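Local structure of ABC-type branched-chain amino acid transport systems periplasmic component-like protein (Thermomonospora curvata, 4N03) at residues A[111-116]-A[132-137]; A[147-152]-A[396-401]; A[152-157]-A[388-393]; A[227-232]-A[252-257]. The protein probably serves as the extracytoplasmic substrate-binding component of an ABC transporter, and holds a fatty acid, palmitic acid, in its cleft. One frame throughout, in Å; residues are numbered along the deposited sequence. Where two conformers were deposited one is given.

Interaction 1: A[111-116]-A[132-137]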
loop_
_atom_site.group_PDB
_atom_site.type_symbol
_atom_site.label_atom_id
_atom_site.label_comp_id
_atom_site.label_asym_id
_atom_site.label_seq_id
_atom_site.Cartn_x
_atom_site.Cartn_y
_atom_site.Cartn_z
HETATM N N MSE A 111 -9.299 -4.074 -7.552
HETATM C CA MSE A 111 -9.630 -3.018 -8.462
HETATM C C MSE A 111 -8.614 -2.932 -9.602
HETATM O O MSE A 111 -8.989 -2.866 -10.767
HETATM C CB MSE A 111 -9.731 -1.649 -7.751
HETATM C CG MSE A 111 -10.923 -1.568 -6.794
HETATM SE SE MSE A 111 -10.316 -2.071 -4.957
HETATM C CE MSE A 111 -11.743 -3.389 -4.564
ATOM N N VAL A 112 -7.326 -2.952 -9.278
ATOM C CA VAL A 112 -6.318 -2.905 -10.315
ATOM C C VAL A 112 -6.319 -4.251 -11.110
ATOM O O VAL A 112 -6.171 -4.200 -12.320
ATOM C CB VAL A 112 -4.922 -2.604 -9.764
ATOM C CG1 VAL A 112 -3.935 -2.440 -10.905
ATOM C CG2 VAL A 112 -4.915 -1.332 -8.968
ATOM N N SER A 113 -6.538 -5.375 -10.453
ATOM C CA SER A 113 -6.624 -6.674 -11.177
ATOM C C SER A 113 -7.667 -6.610 -12.249
ATOM O O SER A 113 -7.454 -7.189 -13.340
ATOM C CB SER A 113 -6.930 -7.842 -10.207
ATOM O OG SER A 113 -5.755 -8.154 -9.569
ATOM N N ALA A 114 -8.797 -5.956 -11.982
ATOM C CA ALA A 114 -9.901 -5.936 -12.928
ATOM C C ALA A 114 -9.559 -5.184 -14.205
ATOM O O ALA A 114 -10.202 -5.391 -15.232
ATOM C CB ALA A 114 -11.140 -5.365 -12.302
ATOM N N VAL A 115 -8.563 -4.308 -14.152
ATOM C CA VAL A 115 -8.180 -3.497 -15.317
ATOM C C VAL A 115 -6.769 -3.791 -15.792
ATOM O O VAL A 115 -6.262 -3.136 -16.664
ATOM C CB VAL A 115 -8.353 -1.982 -15.064
ATOM C CG1 VAL A 115 -9.812 -1.641 -14.909
ATOM C CG2 VAL A 115 -7.562 -1.517 -13.887
ATOM N N LYS A 116 -6.189 -4.895 -15.305
ATOM C CA LYS A 116 -4.813 -5.245 -15.643
ATOM C C LYS A 116 -4.636 -5.422 -17.160
ATOM O O LYS A 116 -3.678 -4.965 -17.755
ATOM C CB LYS A 116 -4.370 -6.434 -14.806
ATOM C CG LYS A 116 -2.928 -6.759 -14.910
ATOM C CD LYS A 116 -2.602 -7.893 -13.952
ATOM C CE LYS A 116 -1.144 -8.260 -14.067
ATOM N NZ LYS A 116 -0.935 -9.066 -15.299
ATOM N N THR A 132 -0.646 -7.030 -3.793
ATOM C CA THR A 132 -0.752 -8.392 -4.211
ATOM C C THR A 132 0.310 -8.750 -5.252
ATOM O O THR A 132 0.644 -7.991 -6.149
ATOM C CB THR A 132 -2.155 -8.658 -4.771
ATOM O OG1 THR A 132 -2.272 -10.048 -5.088
ATOM C CG2 THR A 132 -2.483 -7.877 -6.023
ATOM N N THR A 133 0.744 -10.021 -5.214
ATOM C CA THR A 133 1.594 -10.579 -6.251
ATOM C C THR A 133 0.849 -10.685 -7.576
ATOM O O THR A 133 1.495 -10.783 -8.625
ATOM C CB THR A 133 2.097 -11.961 -5.842
ATOM O OG1 THR A 133 0.983 -12.787 -5.479
ATOM C CG2 THR A 133 3.015 -11.844 -4.661
ATOM N N ALA A 134 -0.481 -10.595 -7.555
ATOM C CA ALA A 134 -1.223 -10.629 -8.781
ATOM C C ALA A 134 -0.940 -9.447 -9.685
ATOM O O ALA A 134 -1.304 -9.460 -10.842
ATOM C CB ALA A 134 -2.701 -10.788 -8.497
ATOM N N LEU A 135 -0.303 -8.387 -9.153
ATOM C CA LEU A 135 0.063 -7.201 -9.915
ATOM C C LEU A 135 1.512 -7.172 -10.359
ATOM O O LEU A 135 1.888 -6.255 -11.077
ATOM C CB LEU A 135 -0.328 -5.929 -9.160
ATOM C CG LEU A 135 -1.827 -5.811 -8.889
ATOM C CD1 LEU A 135 -2.123 -4.627 -8.012
ATOM C CD2 LEU A 135 -2.673 -5.785 -10.173
ATOM N N LEU A 136 2.318 -8.158 -9.940
ATOM C CA LEU A 136 3.637 -8.335 -10.506
ATOM C C LEU A 136 3.523 -8.862 -11.923
ATOM O O LEU A 136 2.466 -9.382 -12.330
ATOM C CB LEU A 136 4.480 -9.293 -9.655
ATOM C CG LEU A 136 4.839 -8.790 -8.252
ATOM C CD1 LEU A 136 5.627 -9.897 -7.562
ATOM C CD2 LEU A 136 5.661 -7.500 -8.303
ATOM N N GLY A 137 4.595 -8.728 -12.673
ATOM C CA GLY A 137 4.653 -9.273 -14.033
ATOM C C GLY A 137 4.145 -8.367 -15.104
ATOM O O GLY A 137 3.989 -8.768 -16.256
HETATM O O HOH W 1 -4.268 -9.669 -11.477
#
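V112 and L135 meet where helix 109-122 faces the ST turn and short 3-10 segment that follow strand 126-129, in the parallel-sheet lobe of a periplasmic binding protein fold. The case illustrates how one leucine can fasten a loop to a helix without any direct hydrogen bond between them. The tight part is apolar. L135 lays both methyls against V112, its side chain crossing that of the valine at about a right angle, and the shortest approach is CG1 of V112 to CD2 of L135 at 3.6 Å. With V112 CG1 anti to the backbone N (chi1 -175°), that branch is the one that meets the leucine. CD2 also reaches past the valine to S113, lying 3.9 Å from its backbone N. Replacing L135 with an alanine would probably open a gap beside V112 and leave the loop without its main apolar hold on the helix. The other side is looser and partly open to solvent. Here K116, extended as far as CE and bent at its last torsion, reaches the 3-10 segment, though it was modelled in two positions and its approach to A134 O is doubtful. The turn itself is kept in shape from within: T132 OG1 accepts from the backbone N of A134 at 3.1 Å in a nearly straight bond (167°), and takes a second partner in the carbonyl of D179. Between the loose edges a water fills in, giving a hydrogen bond to A134 O at 3.0 Å and sharing another with S113 OG at 2.9 Å.

Interaction 2: A[147-152]-A[396-401]. With PLM (palmitic acid), chain B.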
loop_
_atom_site.group_PDB
_atom_site.type_symbol
_atom_site.label_atom_id
_atom_site.label_comp_id
_atom_site.label_asym_id
_atom_site.label_seq_id
_atom_site.Cartn_x
_atom_site.Cartn_y
_atom_site.Cartn_z
ATOM N N THR A 147 5.473 -7.296 -1.397
ATOM C CA THR A 147 4.169 -7.886 -1.583
ATOM C C THR A 147 3.642 -8.472 -0.288
ATOM O O THR A 147 4.385 -8.722 0.658
ATOM C CB THR A 147 4.222 -8.920 -2.712
ATOM O OG1 THR A 147 5.309 -9.821 -2.525
ATOM C CG2 THR A 147 4.357 -8.222 -4.029
ATOM N N TYR A 148 2.335 -8.720 -0.255
ATOM C CA TYR A 148 1.679 -9.094 0.983
ATOM C C TYR A 148 2.190 -10.362 1.607
ATOM O O TYR A 148 2.239 -10.549 2.805
ATOM C CB TYR A 148 0.193 -9.243 0.770
ATOM C CG TYR A 148 -0.551 -7.964 0.560
ATOM C CD1 TYR A 148 -0.434 -6.864 1.438
ATOM C CD2 TYR A 148 -1.365 -7.804 -0.524
ATOM C CE1 TYR A 148 -1.151 -5.698 1.231
ATOM C CE2 TYR A 148 -2.089 -6.638 -0.714
ATOM C CZ TYR A 148 -1.984 -5.576 0.178
ATOM O OH TYR A 148 -2.674 -4.387 0.041
ATOM N N ASP A 149 2.488 -11.357 0.748
ATOM C CA ASP A 149 3.051 -12.634 1.161
ATOM C C ASP A 149 4.376 -12.468 1.880
ATOM O O ASP A 149 4.567 -13.000 2.949
ATOM C CB ASP A 149 3.113 -13.649 0.029
ATOM C CG ASP A 149 3.731 -13.184 -1.268
ATOM O OD1 ASP A 149 4.194 -12.022 -1.367
ATOM O OD2 ASP A 149 3.714 -14.019 -2.214
ATOM N N VAL A 150 5.283 -11.703 1.268
ATOM C CA VAL A 150 6.556 -11.424 1.893
ATOM C C VAL A 150 6.383 -10.728 3.227
ATOM O O VAL A 150 7.078 -11.072 4.187
ATOM C CB VAL A 150 7.408 -10.551 0.937
ATOM C CG1 VAL A 150 8.613 -9.888 1.621
ATOM C CG2 VAL A 150 7.843 -11.399 -0.257
ATOM N N ASP A 151 5.439 -9.786 3.365
ATOM C CA ASP A 151 5.200 -9.168 4.663
ATOM C C ASP A 151 4.768 -10.191 5.717
ATOM O O ASP A 151 5.222 -10.116 6.843
ATOM C CB ASP A 151 4.144 -8.071 4.597
ATOM C CG ASP A 151 4.650 -6.777 4.005
ATOM O OD1 ASP A 151 5.856 -6.531 3.973
ATOM O OD2 ASP A 151 3.738 -5.995 3.619
HETATM N N MSE A 152 3.863 -11.128 5.385
HETATM C CA MSE A 152 3.485 -12.141 6.351
HETATM C C MSE A 152 4.608 -13.115 6.642
HETATM O O MSE A 152 4.711 -13.570 7.759
HETATM C CB MSE A 152 2.239 -12.908 5.884
HETATM C CG MSE A 152 0.961 -12.069 5.905
HETATM SE SE MSE A 152 0.438 -11.576 7.703
HETATM C CE MSE A 152 1.067 -9.839 7.778
ATOM N N LYS A 396 13.698 -14.122 1.923
ATOM C CA LYS A 396 14.670 -13.976 0.863
ATOM C C LYS A 396 14.627 -15.180 -0.097
ATOM O O LYS A 396 14.794 -14.992 -1.271
ATOM C CB LYS A 396 16.065 -13.934 1.457
ATOM C CG LYS A 396 17.206 -13.676 0.474
ATOM C CD LYS A 396 18.486 -13.463 1.312
ATOM C CE LYS A 396 19.698 -13.037 0.557
ATOM N NZ LYS A 396 20.855 -13.126 1.485
ATOM N N ASN A 397 14.403 -16.397 0.414
ATOM C CA ASN A 397 14.469 -17.600 -0.377
ATOM C C ASN A 397 13.120 -18.009 -0.943
ATOM O O ASN A 397 13.059 -18.900 -1.782
ATOM C CB ASN A 397 15.126 -18.748 0.412
ATOM C CG ASN A 397 16.553 -18.428 0.823
ATOM O OD1 ASN A 397 17.233 -17.635 0.181
ATOM N ND2 ASN A 397 16.993 -19.035 1.863
ATOM N N TYR A 398 12.047 -17.395 -0.466
ATOM C CA TYR A 398 10.700 -17.664 -0.909
ATOM C C TYR A 398 10.557 -17.303 -2.366
ATOM O O TYR A 398 11.092 -16.318 -2.859
ATOM C CB TYR A 398 9.767 -16.756 -0.097
ATOM C CG TYR A 398 8.315 -16.737 -0.552
ATOM C CD1 TYR A 398 7.470 -17.843 -0.468
ATOM C CD2 TYR A 398 7.771 -15.581 -1.067
ATOM C CE1 TYR A 398 6.170 -17.777 -0.848
ATOM C CE2 TYR A 398 6.474 -15.499 -1.430
ATOM C CZ TYR A 398 5.644 -16.587 -1.330
ATOM O OH TYR A 398 4.351 -16.559 -1.703
ATOM N N GLN A 399 9.810 -18.164 -3.084
ATOM C CA GLN A 399 9.460 -17.958 -4.483
ATOM C C GLN A 399 8.204 -17.162 -4.623
ATOM O O GLN A 399 7.131 -17.607 -4.249
ATOM C CB GLN A 399 9.285 -19.315 -5.179
ATOM C CG GLN A 399 10.444 -20.236 -5.079
ATOM C CD GLN A 399 11.668 -19.610 -5.667
ATOM O OE1 GLN A 399 11.785 -19.566 -6.908
ATOM N NE2 GLN A 399 12.594 -19.146 -4.842
ATOM N N VAL A 400 8.333 -15.930 -5.133
ATOM C CA VAL A 400 7.210 -15.028 -5.177
ATOM C C VAL A 400 6.479 -15.283 -6.502
ATOM O O VAL A 400 7.085 -15.207 -7.568
ATOM C CB VAL A 400 7.668 -13.554 -5.081
ATOM C CG1 VAL A 400 6.471 -12.647 -5.126
ATOM C CG2 VAL A 400 8.456 -13.337 -3.796
ATOM N N PRO A 401 5.172 -15.562 -6.463
ATOM C CA PRO A 401 4.456 -15.768 -7.721
ATOM C C PRO A 401 4.316 -14.489 -8.508
ATOM O O PRO A 401 4.294 -13.370 -7.915
ATOM C CB PRO A 401 3.086 -16.302 -7.267
ATOM C CG PRO A 401 2.929 -15.729 -5.905
ATOM C CD PRO A 401 4.304 -15.745 -5.307
HETATM C C1 PLM B . -5.782 -4.096 -1.101
HETATM O O1 PLM B . -4.646 -4.440 -1.519
HETATM O O2 PLM B . -6.849 -4.249 -1.735
HETATM C C2 PLM B . -5.857 -3.288 0.174
HETATM C C3 PLM B . -5.536 -1.777 -0.203
HETATM C C4 PLM B . -5.359 -0.888 1.006
HETATM C C5 PLM B . -5.122 0.538 0.645
HETATM C C6 PLM B . -4.822 1.543 1.777
HETATM C C7 PLM B . -3.319 1.657 2.000
HETATM C C8 PLM B . -2.893 2.457 3.200
HETATM C C9 PLM B . -1.422 2.827 3.248
HETATM C CA PLM B . -0.509 1.807 3.967
HETATM C CB PLM B . 0.992 2.190 3.652
HETATM C CC PLM B . 1.783 0.971 3.094
HETATM C CD PLM B . 3.012 1.336 2.289
HETATM C CE PLM B . 3.808 0.187 1.685
HETATM C CF PLM B . 4.579 0.655 0.441
HETATM C CG PLM B . 5.930 1.285 0.732
#
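D149 OD1 is gripped by two donors of its own segment, T147 OG1 at 2.7 Å, met almost head-on to the C-O bond, and the backbone N of V150 at 2.9 Å, while OD2 of the same carboxylate accepts a 2.7 Å hydrogen bond from Y398 OH across the contact. It is a compact example of one acidic side chain organising a helix start and a distant tail at once. The phenol hydroxyl arrives from above the carboxylate plane, 36° out of it, and carboxylate and ring stand nearly perpendicular (87°). The carboxylate can turn back to the V150 amide because CG sits between the backbone N and the carbonyl carbon (chi1 50°). An asparagine in place of D149 would have one accepting oxygen instead of two, and would probably leave either Y398 OH or T147 OG1 without its acceptor. Beside the polar centre the packing is apolar, V150 CG2 lying 4.1 Å from V400 CG2 and the two valines crossing at about a right angle. Next to D149, Y148 turns to the ligand and gives a 2.5 Å hydrogen bond from OH to O1 of the palmitic acid, which Y84 and S109 also bind. The contact thus joins the first turn of helix 148-161 to the C-terminal tail after helix 393-397, with helix 179-195 alongside: Y190 meets the Y398 ring and R186 packs on P401.

Interaction 3: A[152-157]-A[388-393]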
loop_
_atom_site.group_PDB
_atom_site.type_symbol
_atom_site.label_atom_id
_atom_site.label_comp_id
_atom_site.label_asym_id
_atom_site.label_seq_id
_atom_site.Cartn_x
_atom_site.Cartn_y
_atom_site.Cartn_z
HETATM N N MSE A 152 3.863 -11.128 5.385
HETATM C CA MSE A 152 3.485 -12.141 6.351
HETATM C C MSE A 152 4.608 -13.115 6.642
HETATM O O MSE A 152 4.711 -13.570 7.759
HETATM C CB MSE A 152 2.239 -12.908 5.884
HETATM C CG MSE A 152 0.961 -12.069 5.905
HETATM SE SE MSE A 152 0.438 -11.576 7.703
HETATM C CE MSE A 152 1.067 -9.839 7.778
ATOM N N ILE A 153 5.442 -13.432 5.666
ATOM C CA ILE A 153 6.570 -14.325 5.963
ATOM C C ILE A 153 7.510 -13.677 6.974
ATOM O O ILE A 153 7.888 -14.259 7.989
ATOM C CB ILE A 153 7.297 -14.697 4.664
ATOM C CG1 ILE A 153 6.386 -15.587 3.789
ATOM C CG2 ILE A 153 8.569 -15.451 4.986
ATOM C CD1 ILE A 153 6.858 -15.668 2.356
ATOM N N ASN A 154 7.890 -12.426 6.676
ATOM C CA ASN A 154 8.704 -11.646 7.623
ATOM C C ASN A 154 8.022 -11.541 8.979
ATOM O O ASN A 154 8.638 -11.727 10.009
ATOM C CB ASN A 154 9.039 -10.277 7.050
ATOM C CG ASN A 154 10.149 -10.299 6.022
ATOM O OD1 ASN A 154 11.076 -11.097 6.104
ATOM N ND2 ASN A 154 10.088 -9.400 5.063
ATOM N N GLY A 155 6.730 -11.231 8.968
ATOM C CA GLY A 155 6.016 -11.060 10.207
ATOM C C GLY A 155 5.892 -12.296 11.060
ATOM O O GLY A 155 6.035 -12.269 12.274
ATOM N N VAL A 156 5.632 -13.465 10.433
ATOM C CA VAL A 156 5.600 -14.725 11.163
ATOM C C VAL A 156 6.970 -15.087 11.685
ATOM O O VAL A 156 7.102 -15.556 12.815
ATOM C CB VAL A 156 4.957 -15.838 10.317
ATOM C CG1 VAL A 156 5.094 -17.177 11.006
ATOM C CG2 VAL A 156 3.491 -15.473 10.044
ATOM N N GLN A 157 8.000 -14.881 10.878
ATOM C CA GLN A 157 9.348 -15.135 11.376
ATOM C C GLN A 157 9.630 -14.268 12.598
ATOM O O GLN A 157 10.232 -14.689 13.573
ATOM C CB GLN A 157 10.378 -14.885 10.310
ATOM C CG GLN A 157 11.812 -15.176 10.769
ATOM C CD GLN A 157 12.058 -16.648 11.013
ATOM O OE1 GLN A 157 12.268 -17.421 10.068
ATOM N NE2 GLN A 157 12.009 -17.066 12.253
ATOM N N GLN A 388 12.755 -2.372 13.069
ATOM C CA GLN A 388 13.237 -1.710 11.862
ATOM C C GLN A 388 13.154 -2.685 10.684
ATOM O O GLN A 388 13.196 -3.907 10.838
ATOM C CB GLN A 388 14.704 -1.273 12.010
ATOM C CG GLN A 388 14.911 -0.107 12.974
ATOM C CD GLN A 388 14.274 1.209 12.515
ATOM O OE1 GLN A 388 14.011 1.444 11.334
ATOM N NE2 GLN A 388 14.076 2.092 13.446
ATOM N N ALA A 389 13.013 -2.137 9.489
ATOM C CA ALA A 389 12.799 -2.975 8.303
ATOM C C ALA A 389 13.845 -4.049 8.158
ATOM O O ALA A 389 15.034 -3.786 8.265
ATOM C CB ALA A 389 12.735 -2.142 7.060
ATOM N N PHE A 390 13.398 -5.269 7.910
ATOM C CA PHE A 390 14.271 -6.421 7.789
ATOM C C PHE A 390 13.755 -7.375 6.725
ATOM O O PHE A 390 12.580 -7.458 6.464
ATOM C CB PHE A 390 14.428 -7.151 9.129
ATOM C CG PHE A 390 13.170 -7.846 9.590
ATOM C CD1 PHE A 390 12.174 -7.136 10.215
ATOM C CD2 PHE A 390 12.932 -9.207 9.316
ATOM C CE1 PHE A 390 10.993 -7.741 10.583
ATOM C CE2 PHE A 390 11.725 -9.810 9.684
ATOM C CZ PHE A 390 10.757 -9.048 10.288
ATOM N N GLU A 391 14.689 -8.124 6.167
ATOM C CA GLU A 391 14.407 -9.229 5.268
ATOM C C GLU A 391 14.858 -10.511 5.900
ATOM O O GLU A 391 16.057 -10.736 6.044
ATOM C CB GLU A 391 15.107 -8.981 3.950
ATOM C CG GLU A 391 14.931 -10.122 2.953
ATOM C CD GLU A 391 15.599 -9.864 1.625
ATOM O OE1 GLU A 391 16.229 -8.791 1.413
ATOM O OE2 GLU A 391 15.381 -10.732 0.760
ATOM N N SER A 392 13.930 -11.308 6.364
ATOM C CA SER A 392 14.286 -12.649 6.837
ATOM C C SER A 392 14.861 -13.521 5.744
ATOM O O SER A 392 14.547 -13.346 4.597
ATOM C CB SER A 392 13.089 -13.344 7.466
ATOM O OG SER A 392 12.062 -13.637 6.554
ATOM N N GLU A 393 15.717 -14.448 6.125
ATOM C CA GLU A 393 16.165 -15.499 5.185
ATOM C C GLU A 393 15.003 -16.245 4.588
ATOM O O GLU A 393 14.999 -16.580 3.408
ATOM C CB GLU A 393 17.150 -16.443 5.842
ATOM C CG GLU A 393 18.484 -15.807 6.162
ATOM C CD GLU A 393 19.205 -15.207 4.967
ATOM O OE1 GLU A 393 19.461 -15.924 3.966
ATOM O OE2 GLU A 393 19.532 -13.992 5.015
#
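N154, S392 and F390 account for most of the buried surface, and they show how a single buried amide can tie down the junction between a strand and a helix. The amide oxygen OD1 of N154 takes two hydrogen bonds from S392: one from the backbone N at 2.9 Å (N-H...O 157°) and one from the hydroxyl OG at 2.8 Å. Neither donor lies exactly in the carbonyl plane, and the N is tilted further from it than OG. S392 holds OG between its backbone N and carbonyl carbon (chi1 66°), which lets the hydroxyl and the amide of the same residue reach one oxygen together. S392 is also the N-cap of helix 393-397, where OG accepts from the backbone N of A395. F390, at the end of strand 383-390, brings the edge of its ring to helix 148-161, with CZ 3.4 Å from the backbone O of N154 and CE2 3.8 Å from N154 CB. Q157, one turn further along the helix, adds CG against S392 CB at 4.0 Å. The other half of the N154 amide is satisfied too, as ND2 donates to T370 OG1 and the carbonyl of R368. With both ends bonded, the amide is fixed in its rotation, and S392 can give its hydroxyl proton to N154 while its oxygen receives A395 N, coupling the asparagine on helix 148-161 to the N-cap of helix 393-397.

Interaction 4: A[227-232]-A[252-257]. With PLM (palmitic acid), chain B.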
loop_
_atom_site.group_PDB
_atom_site.type_symbol
_atom_site.label_atom_id
_atom_site.label_comp_id
_atom_site.label_asym_id
_atom_site.label_seq_id
_atom_site.Cartn_x
_atom_site.Cartn_y
_atom_site.Cartn_z
ATOM N N LEU A 227 -3.813 -13.311 12.737
ATOM C CA LEU A 227 -3.352 -12.525 11.606
ATOM C C LEU A 227 -4.566 -11.959 10.916
ATOM O O LEU A 227 -5.618 -12.600 10.857
ATOM C CB LEU A 227 -2.528 -13.372 10.631
ATOM C CG LEU A 227 -1.064 -13.604 11.018
ATOM C CD1 LEU A 227 -0.813 -14.122 12.420
ATOM C CD2 LEU A 227 -0.436 -14.536 9.987
ATOM N N LEU A 228 -4.425 -10.719 10.429
ATOM C CA LEU A 228 -5.553 -9.998 9.846
ATOM C C LEU A 228 -5.143 -9.287 8.585
ATOM O O LEU A 228 -4.295 -8.397 8.618
ATOM C CB LEU A 228 -6.133 -8.995 10.827
ATOM C CG LEU A 228 -7.340 -8.191 10.343
ATOM C CD1 LEU A 228 -8.542 -9.077 10.028
ATOM C CD2 LEU A 228 -7.752 -7.120 11.332
ATOM N N SER A 229 -5.809 -9.593 7.485
ATOM C CA SER A 229 -5.654 -8.870 6.236
ATOM C C SER A 229 -6.989 -8.332 5.829
ATOM O O SER A 229 -7.820 -8.984 5.217
ATOM C CB SER A 229 -5.048 -9.768 5.159
ATOM O OG SER A 229 -3.833 -10.342 5.600
ATOM N N ALA A 230 -7.231 -7.107 6.300
ATOM C CA ALA A 230 -8.522 -6.428 6.155
ATOM C C ALA A 230 -8.229 -4.936 6.326
ATOM O O ALA A 230 -7.077 -4.499 6.153
ATOM C CB ALA A 230 -9.477 -6.943 7.185
ATOM N N GLY A 231 -9.277 -4.156 6.574
ATOM C CA GLY A 231 -9.137 -2.726 6.730
ATOM C C GLY A 231 -9.341 -2.305 8.145
ATOM O O GLY A 231 -9.480 -3.091 9.086
ATOM N N PRO A 232 -9.314 -0.971 8.371
ATOM C CA PRO A 232 -9.381 -0.436 9.722
ATOM C C PRO A 232 -10.608 -0.874 10.518
ATOM O O PRO A 232 -10.495 -1.238 11.679
ATOM C CB PRO A 232 -9.356 1.094 9.500
ATOM C CG PRO A 232 -8.617 1.287 8.210
ATOM C CD PRO A 232 -9.027 0.082 7.375
ATOM N N LEU A 252 -1.355 -9.676 14.353
ATOM C CA LEU A 252 -0.463 -9.174 13.323
ATOM C C LEU A 252 -1.265 -8.872 12.094
ATOM O O LEU A 252 -1.893 -9.769 11.523
ATOM C CB LEU A 252 0.617 -10.219 13.011
ATOM C CG LEU A 252 1.590 -9.869 11.889
ATOM C CD1 LEU A 252 2.458 -8.689 12.281
ATOM C CD2 LEU A 252 2.384 -11.091 11.485
ATOM N N GLY A 253 -1.285 -7.623 11.655
ATOM C CA GLY A 253 -2.023 -7.188 10.510
ATOM C C GLY A 253 -1.183 -6.867 9.313
ATOM O O GLY A 253 -0.020 -6.498 9.441
ATOM N N SER A 254 -1.804 -6.955 8.147
ATOM C CA SER A 254 -1.247 -6.440 6.940
ATOM C C SER A 254 -1.274 -4.882 7.011
ATOM O O SER A 254 -1.850 -4.281 7.897
ATOM C CB SER A 254 -2.005 -6.948 5.729
ATOM O OG SER A 254 -1.919 -8.357 5.583
ATOM N N ASN A 255 -0.645 -4.273 6.010
ATOM C CA ASN A 255 -0.262 -2.868 6.154
ATOM C C ASN A 255 -1.387 -1.874 6.246
ATOM O O ASN A 255 -1.178 -0.748 6.709
ATOM C CB ASN A 255 0.769 -2.444 5.099
ATOM C CG ASN A 255 0.240 -2.447 3.680
ATOM O OD1 ASN A 255 -0.909 -2.130 3.454
ATOM N ND2 ASN A 255 1.115 -2.759 2.722
ATOM N N SER A 256 -2.595 -2.252 5.852
ATOM C CA SER A 256 -3.736 -1.341 5.815
ATOM C C SER A 256 -4.764 -1.649 6.875
ATOM O O SER A 256 -5.837 -1.008 6.903
ATOM C CB SER A 256 -4.401 -1.337 4.450
ATOM O OG SER A 256 -5.004 -2.591 4.189
ATOM N N ALA A 257 -4.472 -2.553 7.793
ATOM C CA ALA A 257 -5.422 -2.994 8.817
ATOM C C ALA A 257 -5.385 -2.062 10.047
ATOM O O ALA A 257 -5.342 -2.536 11.179
ATOM C CB ALA A 257 -5.168 -4.449 9.205
HETATM C C1 PLM B . -5.782 -4.096 -1.101
HETATM O O1 PLM B . -4.646 -4.440 -1.519
HETATM O O2 PLM B . -6.849 -4.249 -1.735
HETATM C C2 PLM B . -5.857 -3.288 0.174
HETATM C C3 PLM B . -5.536 -1.777 -0.203
HETATM C C4 PLM B . -5.359 -0.888 1.006
HETATM C C5 PLM B . -5.122 0.538 0.645
HETATM C C6 PLM B . -4.822 1.543 1.777
HETATM C C7 PLM B . -3.319 1.657 2.000
HETATM C C8 PLM B . -2.893 2.457 3.200
HETATM C C9 PLM B . -1.422 2.827 3.248
HETATM C CA PLM B . -0.509 1.807 3.967
HETATM C CB PLM B . 0.992 2.190 3.652
HETATM C CC PLM B . 1.783 0.971 3.094
HETATM C CD PLM B . 3.012 1.336 2.289
HETATM C CE PLM B . 3.808 0.187 1.685
HETATM C CF PLM B . 4.579 0.655 0.441
HETATM C CG PLM B . 5.930 1.285 0.732
#
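L227 and L252 lie side by side and point the same way on neighbouring parallel strands of a beta-alpha-beta crossover, strand 225-229, helix 232-244 and strand 251-253. It is a good example of how such a unit is zipped at the sheet and then opens into two loops, one of which reaches the ligand. CD1 of L227 approaches CB of L252 at 4.2 Å, on the face of the sheet that M152 and V156 of helix 148-161 cover. On the other face L228 extends toward A257, with CD2 4.3 Å from A257 CB. The backbone supplies the register: the N of L228 donates to the O of L252, and the N of S254 donates to the O of L228 at 2.9 Å. At the ends of the strands the two serines turn to each other, and S229 OG and S254 OG share a hydrogen bond at 2.8 Å. In both, OG is anti to the carbonyl carbon (chi1 -54° and -63°), placing it beside the backbone N; S229 OG is bonded to H173 NE2 as well. After S254 the chain makes a type I beta turn to A257, closed by A257 N to S254 O, while the other strand passes through G231 to the start of helix 232-244. There P232 puts ring atom CD 3.4 Å from the carbonyl O of S256. The turn also faces the fatty acid: N255 places CG 3.8 Å from PLM CC, and S256, whose hydroxyl is hydrogen-bonded to Y46 OH, rests CB against PLM C4 at 3.6 Å.

Overall arrangement
The four contacts lie at different distances from the fatty acid. Interactions 2 and 4 touch it, through Y148 at the carboxyl end and through N255 and S256 along the chain. In interaction 1 the side chain of L135 is about 7 Å from the palmitic acid. In interaction 3 the side chain of N154 is about 12 Å from the palmitic acid. Interactions 2 and 3 share M152 and helix 148-161, their centres about 10 Å apart, and M152 also packs on L227 of interaction 4. T133 of interaction 1 touches D149 and P401 of interaction 2, linking the loop after strand 126-129 to the C-terminal tail. Interactions 1 and 3 do not touch, their nearest atoms about 9 Å apart.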